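PDB 2PYY: ionotropic glutamate receptor bacterial homologue from Nostoc punctiforme, which binds L-glutamate in the cleft between its two lobes and probably couples that binding to the opening of an ion channel. Local coordinates for residues B[7-12]-B[42-47]; B[13-18]-B[158-163]; B[62-67]-B[186-191]. One frame throughout, in Å; residues are numbered along the deposited sequence.

Contact 1 (B[7-12]-B[42-47]); sequences VATRVI and SKLIEY. With GLU (glutamic acid), chain E.
In the parallel three-stranded sheet beside the glutamate pocket, Val7 to Thr9 pair in parallel register with Leu44 to Glu46, and strand 5-10 leads by a short loop toward that pocket. Four backbone bonds join the pair: Val7 N to Lys43 O, Ile45 N to Val7 O (2.7 Å), Thr9 N to Ile45 O, and Tyr47 N to Thr9 O at 2.9 Å. Beyond them the strands part, and a water bridges Val11 N and Tyr47 O. On one face Val7 and Leu44 lie side by side, CB against CD2 at 3.6 Å. The side chain of Thr9 crosses that of Leu44 at about a right angle, its CG2 touching Leu44 CB, while Thr9 OG1, set between backbone N and carbonyl carbon (chi1 71°), is buried without a partner in the model. On the other face Ala8 CB meets Tyr47 CD2 obliquely at 3.5 Å. Arg10 bends at chi2 (-100°) and lays one guanidinium face against the ligand's side-chain carboxylate, though the modelled approach is too short to trust in detail. With an alanine here, that carboxylate would probably lose a neighbouring positive charge. Strands 5-10 and 42-47, joined through helix 26-38, make a beta-alpha-beta crossover, as in periplasmic binding proteins, here with Arg10 near the C-terminal end of the first strand.

Contact 2 (B[13-18]-B[158-163]); sequences PPFVLS and DAPVLL. With GLU (glutamic acid), chain E.
Pro13 and Val161 bring their CA atoms to 6.2 Å where a loop, kinked by the cis peptide bond between Pro13 and Pro14, meets the first turn of helix 159-166. No direct hydrogen bond joins the two segments; a single water donates to both Pro13 O (2.8 Å) and Val161 O (3.0 Å). The carbonyl Pro13 O also rests against the valine, 3.5 Å from Val161 CG1. Phe15 carries most of the apolar contact, and does so with its rim. Pro160 CB lies in the ring plane, 3.5 Å from Phe15 CZ, and Val161 CG2 stands near that plane, 4.0 Å from Phe15 CE1. Phe15 CG is anti to the carbonyl carbon (chi1 -61°), which lets the end of the ring approach the helix. Around the same ring Phe86 and Tyr186 make edge-to-face contacts. Asp158 occupies the N-cap position, yet its side chain makes no capping bond: Asp158 OD2 instead accepts from the ligand's N at 2.6 Å and is also hydrogen-bonded to Tyr186 OH, while Asp158 O accepts from Leu162 N in the first helical turn. A loop of one lobe thus meets a helix of the other beside the occupied pocket, consistent with the closed clamshell of a ligand-bound periplasmic-binding-protein fold.

Contact 3 (B[62-67]-B[186-191]); sequences VNLGIA and YGIILP
Gly65 and Ile189 form a single antiparallel hydrogen-bonded pair. Gly65 N donates to Ile189 O at 2.9 Å, and Ile189 N returns the bond to Gly65 O at 3.0 Å; each donor lies in the plane of the carbonyl it reaches. Farther along, a water accepts from Ala67 N and donates to Gly187 O, spanning the gap as the backbones diverge. The glycine suits a tight spot, because a CB at this position would sit only 3.4 Å from Ile189 CG2. Hydrophobic contacts extend the pairing to either side. Ile188 uses both of its branches: CG2, anti to the backbone N, reaches Leu64 CD1 at 3.8 Å, while CG1 meets Ile66 CD1, also at 3.8 Å, so this one side chain touches both neighbours of the glycine. Leu190 CD2 comes back over Leu64 CB at 3.6 Å, and at the far end Pro191 CD rests against Asn63 O. Helix 26-38 flanks the apolar cluster through Trp31, which touches Leu64, Ile66 and Ile188, whereas Ile189 packs on Leu53 and Ile54 of helix 50-58; the end of strand 175-190 meets strand 64-66 through this one bridge, and strand 5-10 lies on the other side of strand 64-66.

Contacts 1 and 3 both reach the same parallel sheet, through strands 5-10 and 64-66, their centres about 10 Å apart: strand 5-10 lies between strands 42-47 and 64-66, with probable hydrogen bonds from Ala8 N to Leu64 O and from Ile66 N to Ala8 O, each 2.9 Å. Contact 2 stands nearer the lobe boundary, its centre about 15 Å from that of contact 1 and 17 Å from that of contact 3. It meets contact 1 where Ile12 CG1 packs on Val161 CG2 at 3.5 Å, and contact 3 where Tyr186 OH lies 2.6 Å from Asp158 OD2. All three supply residues to the glutamate pocket: Arg10 and Ile12, Asp158, and Tyr186.

Contact 1 (B[7-12]-B[42-47])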
loop_
_atom_site.group_PDB
_atom_site.type_symbol
_atom_site.label_atom_id
_atom_site.label_comp_id
_atom_site.label_asym_id
_atom_site.label_seq_id
_atom_site.Cartn_x
_atom_site.Cartn_y
_atom_site.Cartn_z
ATOM N N VAL B 7 -21.751 6.015 5.062
ATOM C CA VAL B 7 -20.326 6.261 4.888
ATOM C C VAL B 7 -19.523 5.762 6.096
ATOM O O VAL B 7 -19.766 6.187 7.219
ATOM C CB VAL B 7 -20.073 7.769 4.666
ATOM C CG1 VAL B 7 -18.583 8.033 4.495
ATOM C CG2 VAL B 7 -20.842 8.240 3.430
ATOM N N ALA B 8 -18.596 4.836 5.859
ATOM C CA ALA B 8 -17.773 4.304 6.933
ATOM C C ALA B 8 -16.684 5.308 7.269
ATOM O O ALA B 8 -16.100 5.921 6.373
ATOM C CB ALA B 8 -17.144 2.986 6.516
ATOM N N THR B 9 -16.427 5.490 8.560
ATOM C CA THR B 9 -15.368 6.383 8.989
ATOM C C THR B 9 -14.564 5.650 10.057
ATOM O O THR B 9 -15.027 4.665 10.622
ATOM C CB THR B 9 -15.907 7.718 9.573
ATOM O OG1 THR B 9 -16.525 7.501 10.852
ATOM C CG2 THR B 9 -16.909 8.341 8.616
ATOM N N ARG B 10 -13.358 6.134 10.312
ATOM C CA ARG B 10 -12.482 5.555 11.308
ATOM C C ARG B 10 -11.832 6.762 11.982
ATOM O O ARG B 10 -11.368 7.695 11.319
ATOM C CB ARG B 10 -11.451 4.654 10.617
ATOM C CG ARG B 10 -10.458 3.976 11.538
ATOM C CD ARG B 10 -9.144 4.729 11.525
ATOM N NE ARG B 10 -8.219 4.269 12.551
ATOM C CZ ARG B 10 -7.735 3.034 12.638
ATOM N NH1 ARG B 10 -8.085 2.112 11.749
ATOM N NH2 ARG B 10 -6.914 2.710 13.630
ATOM N N VAL B 11 -11.856 6.753 13.309
ATOM C CA VAL B 11 -11.296 7.826 14.119
ATOM C C VAL B 11 -9.773 7.819 14.067
ATOM O O VAL B 11 -9.133 6.844 14.442
ATOM C CB VAL B 11 -11.774 7.697 15.579
ATOM C CG1 VAL B 11 -11.204 8.841 16.427
ATOM C CG2 VAL B 11 -13.304 7.725 15.616
ATOM N N ILE B 12 -9.204 8.918 13.584
ATOM C CA ILE B 12 -7.757 9.065 13.465
ATOM C C ILE B 12 -7.439 10.550 13.249
ATOM O O ILE B 12 -7.403 11.033 12.123
ATOM C CB ILE B 12 -7.201 8.213 12.281
ATOM C CG1 ILE B 12 -5.700 8.480 12.110
ATOM C CG2 ILE B 12 -7.979 8.505 10.998
ATOM C CD1 ILE B 12 -4.896 7.214 11.899
ATOM N N SER B 42 -25.607 12.025 3.751
ATOM C CA SER B 42 -25.026 10.794 4.256
ATOM C C SER B 42 -25.072 10.583 5.763
ATOM O O SER B 42 -25.271 11.521 6.542
ATOM C CB SER B 42 -23.572 10.697 3.776
ATOM O OG SER B 42 -22.850 11.872 4.107
ATOM N N LYS B 43 -24.882 9.327 6.159
ATOM C CA LYS B 43 -24.862 8.948 7.566
ATOM C C LYS B 43 -23.535 8.237 7.826
ATOM O O LYS B 43 -23.230 7.218 7.208
ATOM C CB LYS B 43 -26.029 8.021 7.890
ATOM C CG LYS B 43 -26.128 7.670 9.365
ATOM C CD LYS B 43 -27.424 6.942 9.693
ATOM C CE LYS B 43 -27.558 6.717 11.190
ATOM N NZ LYS B 43 -26.460 5.862 11.715
ATOM N N LEU B 44 -22.754 8.786 8.748
ATOM C CA LEU B 44 -21.445 8.239 9.071
ATOM C C LEU B 44 -21.474 7.096 10.083
ATOM O O LEU B 44 -22.038 7.231 11.168
ATOM C CB LEU B 44 -20.538 9.365 9.570
ATOM C CG LEU B 44 -20.465 10.622 8.698
ATOM C CD1 LEU B 44 -19.338 11.496 9.229
ATOM C CD2 LEU B 44 -20.211 10.260 7.225
ATOM N N ILE B 45 -20.857 5.979 9.707
ATOM C CA ILE B 45 -20.782 4.797 10.554
ATOM C C ILE B 45 -19.332 4.546 10.973
ATOM O O ILE B 45 -18.460 4.345 10.124
ATOM C CB ILE B 45 -21.296 3.562 9.807
ATOM C CG1 ILE B 45 -22.698 3.848 9.254
ATOM C CG2 ILE B 45 -21.332 2.358 10.758
ATOM C CD1 ILE B 45 -23.243 2.716 8.387
ATOM N N GLU B 46 -19.083 4.562 12.280
ATOM C CA GLU B 46 -17.737 4.364 12.839
ATOM C C GLU B 46 -17.277 2.913 12.858
ATOM O O GLU B 46 -18.052 2.024 13.204
ATOM C CB GLU B 46 -17.691 4.936 14.272
ATOM C CG GLU B 46 -16.356 4.791 15.023
ATOM C CD GLU B 46 -16.367 5.535 16.363
ATOM O OE1 GLU B 46 -15.378 5.472 17.128
ATOM O OE2 GLU B 46 -17.373 6.204 16.663
ATOM N N TYR B 47 -16.026 2.690 12.461
ATOM C CA TYR B 47 -15.425 1.357 12.497
ATOM C C TYR B 47 -14.122 1.474 13.280
ATOM O O TYR B 47 -13.503 2.540 13.325
ATOM C CB TYR B 47 -15.230 0.805 11.087
ATOM C CG TYR B 47 -16.562 0.408 10.483
ATOM C CD1 TYR B 47 -17.192 -0.789 10.862
ATOM C CD2 TYR B 47 -17.231 1.255 9.584
ATOM C CE1 TYR B 47 -18.446 -1.138 10.371
ATOM C CE2 TYR B 47 -18.494 0.916 9.084
ATOM C CZ TYR B 47 -19.090 -0.280 9.482
ATOM O OH TYR B 47 -20.317 -0.630 8.977
HETATM N N GLU E . -3.175 5.063 6.462
HETATM C CA GLU E . -3.260 3.797 7.248
HETATM C C GLU E . -3.871 2.694 6.387
HETATM O O GLU E . -4.624 3.037 5.451
HETATM C CB GLU E . -4.128 4.004 8.490
HETATM C CG GLU E . -4.176 2.798 9.423
HETATM C CD GLU E . -5.164 2.974 10.569
HETATM O OE1 GLU E . -5.137 2.154 11.509
HETATM O OE2 GLU E . -5.970 3.929 10.523
HETATM O OXT GLU E . -3.597 1.507 6.655
HETATM O O HOH W 1 -11.720 4.227 14.573
#

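Contact 2 (B[13-18]-B[158-163])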
loop_
_atom_site.group_PDB
_atom_site.type_symbol
_atom_site.label_atom_id
_atom_site.label_comp_id
_atom_site.label_asym_id
_atom_site.label_seq_id
_atom_site.Cartn_x
_atom_site.Cartn_y
_atom_site.Cartn_z
ATOM N N PRO B 13 -7.232 11.300 14.343
ATOM C CA PRO B 13 -6.926 12.729 14.256
ATOM C C PRO B 13 -5.602 13.018 13.570
ATOM O O PRO B 13 -4.664 12.225 13.646
ATOM C CB PRO B 13 -6.967 13.185 15.717
ATOM C CG PRO B 13 -6.593 11.958 16.480
ATOM C CD PRO B 13 -7.365 10.873 15.744
ATOM N N PRO B 14 -5.504 14.171 12.889
ATOM C CA PRO B 14 -6.551 15.190 12.748
ATOM C C PRO B 14 -7.494 14.998 11.555
ATOM O O PRO B 14 -8.189 15.939 11.159
ATOM C CB PRO B 14 -5.745 16.473 12.622
ATOM C CG PRO B 14 -4.599 16.020 11.769
ATOM C CD PRO B 14 -4.221 14.665 12.350
ATOM N N PHE B 15 -7.507 13.804 10.965
ATOM C CA PHE B 15 -8.403 13.547 9.833
ATOM C C PHE B 15 -9.840 13.323 10.308
ATOM O O PHE B 15 -10.779 13.891 9.754
ATOM C CB PHE B 15 -7.889 12.355 9.008
ATOM C CG PHE B 15 -6.520 12.589 8.432
ATOM C CD1 PHE B 15 -5.377 12.312 9.179
ATOM C CD2 PHE B 15 -6.378 13.214 7.189
ATOM C CE1 PHE B 15 -4.110 12.665 8.700
ATOM C CE2 PHE B 15 -5.122 13.569 6.705
ATOM C CZ PHE B 15 -3.986 13.299 7.460
ATOM N N VAL B 16 -9.994 12.517 11.353
ATOM C CA VAL B 16 -11.295 12.232 11.940
ATOM C C VAL B 16 -11.196 12.246 13.466
ATOM O O VAL B 16 -10.409 11.495 14.050
ATOM C CB VAL B 16 -11.832 10.846 11.521
ATOM C CG1 VAL B 16 -13.177 10.580 12.207
ATOM C CG2 VAL B 16 -11.992 10.774 10.006
ATOM N N LEU B 17 -11.992 13.100 14.103
ATOM C CA LEU B 17 -12.018 13.199 15.567
ATOM C C LEU B 17 -13.450 13.085 16.068
ATOM O O LEU B 17 -14.389 13.371 15.329
ATOM C CB LEU B 17 -11.446 14.532 16.042
ATOM C CG LEU B 17 -10.028 14.909 15.625
ATOM C CD1 LEU B 17 -10.028 15.458 14.218
ATOM C CD2 LEU B 17 -9.497 15.969 16.602
ATOM N N SER B 18 -13.611 12.684 17.326
ATOM C CA SER B 18 -14.932 12.518 17.934
ATOM C C SER B 18 -14.988 12.942 19.408
ATOM O O SER B 18 -14.141 12.550 20.205
ATOM C CB SER B 18 -15.362 11.051 17.824
ATOM O OG SER B 18 -16.555 10.818 18.550
ATOM N N ASP B 158 1.469 6.750 10.153
ATOM C CA ASP B 158 1.278 7.860 9.218
ATOM C C ASP B 158 1.852 9.173 9.780
ATOM O O ASP B 158 1.487 9.608 10.877
ATOM C CB ASP B 158 -0.214 7.979 8.905
ATOM C CG ASP B 158 -0.773 6.697 8.315
ATOM O OD1 ASP B 158 -0.663 5.647 8.970
ATOM O OD2 ASP B 158 -1.313 6.731 7.206
ATOM N N ALA B 159 2.756 9.791 9.021
ATOM C CA ALA B 159 3.418 11.032 9.446
ATOM C C ALA B 159 2.492 12.124 9.989
ATOM O O ALA B 159 2.747 12.689 11.059
ATOM C CB ALA B 159 4.277 11.593 8.297
ATOM N N PRO B 160 1.414 12.441 9.251
ATOM C CA PRO B 160 0.442 13.468 9.655
ATOM C C PRO B 160 -0.159 13.163 11.022
ATOM O O PRO B 160 -0.349 14.052 11.841
ATOM C CB PRO B 160 -0.616 13.395 8.559
ATOM C CG PRO B 160 0.155 12.913 7.360
ATOM C CD PRO B 160 1.083 11.881 7.926
ATOM N N VAL B 161 -0.457 11.892 11.267
ATOM C CA VAL B 161 -1.042 11.514 12.536
ATOM C C VAL B 161 -0.035 11.619 13.674
ATOM O O VAL B 161 -0.376 12.086 14.760
ATOM C CB VAL B 161 -1.614 10.097 12.451
ATOM C CG1 VAL B 161 -2.196 9.684 13.792
ATOM C CG2 VAL B 161 -2.690 10.057 11.363
ATOM N N LEU B 162 1.204 11.190 13.428
ATOM C CA LEU B 162 2.246 11.270 14.455
ATOM C C LEU B 162 2.524 12.741 14.806
ATOM O O LEU B 162 2.606 13.101 15.985
ATOM C CB LEU B 162 3.532 10.573 13.977
ATOM C CG LEU B 162 3.455 9.043 13.777
ATOM C CD1 LEU B 162 4.725 8.532 13.125
ATOM C CD2 LEU B 162 3.235 8.370 15.126
ATOM N N LEU B 163 2.653 13.598 13.796
ATOM C CA LEU B 163 2.911 15.016 14.064
ATOM C C LEU B 163 1.877 15.604 15.008
ATOM O O LEU B 163 2.225 16.256 15.985
ATOM C CB LEU B 163 2.920 15.823 12.766
ATOM C CG LEU B 163 4.213 15.713 11.961
ATOM C CD1 LEU B 163 4.040 16.433 10.636
ATOM C CD2 LEU B 163 5.378 16.321 12.750
HETATM N N GLU E . -3.175 5.063 6.462
HETATM C CA GLU E . -3.260 3.797 7.248
HETATM C C GLU E . -3.871 2.694 6.387
HETATM O O GLU E . -4.624 3.037 5.451
HETATM C CB GLU E . -4.128 4.004 8.490
HETATM C CG GLU E . -4.176 2.798 9.423
HETATM C CD GLU E . -5.164 2.974 10.569
HETATM O OE1 GLU E . -5.137 2.154 11.509
HETATM O OE2 GLU E . -5.970 3.929 10.523
HETATM O OXT GLU E . -3.597 1.507 6.655
HETATM O O HOH W 2 -3.092 12.238 15.963
#

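Contact 3 (B[62-67]-B[186-191])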
loop_
_atom_site.group_PDB
_atom_site.type_symbol
_atom_site.label_atom_id
_atom_site.label_comp_id
_atom_site.label_asym_id
_atom_site.label_seq_id
_atom_site.Cartn_x
_atom_site.Cartn_y
_atom_site.Cartn_z
ATOM N N VAL B 62 -21.894 -0.668 3.729
ATOM C CA VAL B 62 -21.772 0.781 3.571
ATOM C C VAL B 62 -21.513 1.055 2.100
ATOM O O VAL B 62 -21.117 0.152 1.358
ATOM C CB VAL B 62 -20.590 1.384 4.378
ATOM C CG1 VAL B 62 -20.852 1.262 5.859
ATOM C CG2 VAL B 62 -19.289 0.698 3.993
ATOM N N ASN B 63 -21.704 2.299 1.678
ATOM C CA ASN B 63 -21.506 2.640 0.277
ATOM C C ASN B 63 -20.100 3.094 -0.075
ATOM O O ASN B 63 -19.707 3.055 -1.240
ATOM C CB ASN B 63 -22.520 3.710 -0.123
ATOM C CG ASN B 63 -23.949 3.268 0.128
ATOM O OD1 ASN B 63 -24.483 2.399 -0.580
ATOM N ND2 ASN B 63 -24.572 3.845 1.151
ATOM N N LEU B 64 -19.342 3.512 0.932
ATOM C CA LEU B 64 -17.978 3.984 0.720
ATOM C C LEU B 64 -17.397 4.306 2.094
ATOM O O LEU B 64 -18.101 4.264 3.094
ATOM C CB LEU B 64 -17.991 5.248 -0.142
ATOM C CG LEU B 64 -18.697 6.383 0.603
ATOM C CD1 LEU B 64 -17.658 7.239 1.293
ATOM C CD2 LEU B 64 -19.518 7.211 -0.348
ATOM N N GLY B 65 -16.114 4.638 2.143
ATOM C CA GLY B 65 -15.491 4.944 3.416
ATOM C C GLY B 65 -14.407 5.992 3.261
ATOM O O GLY B 65 -13.784 6.098 2.208
ATOM N N ILE B 66 -14.183 6.777 4.303
ATOM C CA ILE B 66 -13.164 7.811 4.249
ATOM C C ILE B 66 -12.601 8.004 5.650
ATOM O O ILE B 66 -13.318 7.877 6.649
ATOM C CB ILE B 66 -13.749 9.155 3.740
ATOM C CG1 ILE B 66 -12.645 10.206 3.669
ATOM C CG2 ILE B 66 -14.844 9.636 4.694
ATOM C CD1 ILE B 66 -13.086 11.550 3.077
ATOM N N ALA B 67 -11.314 8.302 5.714
ATOM C CA ALA B 67 -10.607 8.537 6.973
ATOM C C ALA B 67 -9.186 8.903 6.560
ATOM O O ALA B 67 -8.958 9.937 5.926
ATOM C CB ALA B 67 -10.613 7.274 7.828
ATOM N N TYR B 186 -3.864 9.138 0.445
ATOM C CA TYR B 186 -5.144 8.691 0.990
ATOM C C TYR B 186 -6.212 8.949 -0.041
ATOM O O TYR B 186 -6.126 9.918 -0.798
ATOM C CB TYR B 186 -5.545 9.468 2.238
ATOM C CG TYR B 186 -4.581 9.392 3.381
ATOM C CD1 TYR B 186 -3.788 8.259 3.592
ATOM C CD2 TYR B 186 -4.487 10.446 4.285
ATOM C CE1 TYR B 186 -2.925 8.186 4.685
ATOM C CE2 TYR B 186 -3.634 10.382 5.376
ATOM C CZ TYR B 186 -2.858 9.253 5.569
ATOM O OH TYR B 186 -2.023 9.215 6.659
ATOM N N GLY B 187 -7.242 8.110 -0.032
ATOM C CA GLY B 187 -8.334 8.271 -0.967
ATOM C C GLY B 187 -9.612 7.794 -0.308
ATOM O O GLY B 187 -9.583 7.302 0.830
ATOM N N ILE B 188 -10.732 7.982 -0.996
ATOM C CA ILE B 188 -12.029 7.527 -0.503
ATOM C C ILE B 188 -12.108 6.121 -1.098
ATOM O O ILE B 188 -11.843 5.934 -2.295
ATOM C CB ILE B 188 -13.176 8.453 -1.027
ATOM C CG1 ILE B 188 -13.086 9.812 -0.311
ATOM C CG2 ILE B 188 -14.555 7.822 -0.773
ATOM C CD1 ILE B 188 -13.957 10.943 -0.925
ATOM N N ILE B 189 -12.397 5.121 -0.268
ATOM C CA ILE B 189 -12.470 3.751 -0.769
ATOM C C ILE B 189 -13.922 3.465 -1.126
ATOM O O ILE B 189 -14.834 3.828 -0.380
ATOM C CB ILE B 189 -11.914 2.737 0.292
ATOM C CG1 ILE B 189 -11.686 1.362 -0.344
ATOM C CG2 ILE B 189 -12.859 2.660 1.493
ATOM C CD1 ILE B 189 -10.762 0.457 0.464
ATOM N N LEU B 190 -14.116 2.819 -2.271
ATOM C CA LEU B 190 -15.444 2.520 -2.782
ATOM C C LEU B 190 -15.492 1.101 -3.304
ATOM O O LEU B 190 -14.452 0.504 -3.583
ATOM C CB LEU B 190 -15.746 3.452 -3.960
ATOM C CG LEU B 190 -15.479 4.934 -3.760
ATOM C CD1 LEU B 190 -14.793 5.523 -4.983
ATOM C CD2 LEU B 190 -16.783 5.624 -3.466
ATOM N N PRO B 191 -16.702 0.540 -3.440
ATOM C CA PRO B 191 -16.805 -0.821 -3.962
ATOM C C PRO B 191 -16.560 -0.737 -5.471
ATOM O O PRO B 191 -16.690 0.337 -6.054
ATOM C CB PRO B 191 -18.241 -1.212 -3.623
ATOM C CG PRO B 191 -18.966 0.104 -3.628
ATOM C CD PRO B 191 -17.999 1.015 -2.929
HETATM O O HOH W 3 -9.315 8.245 3.522
#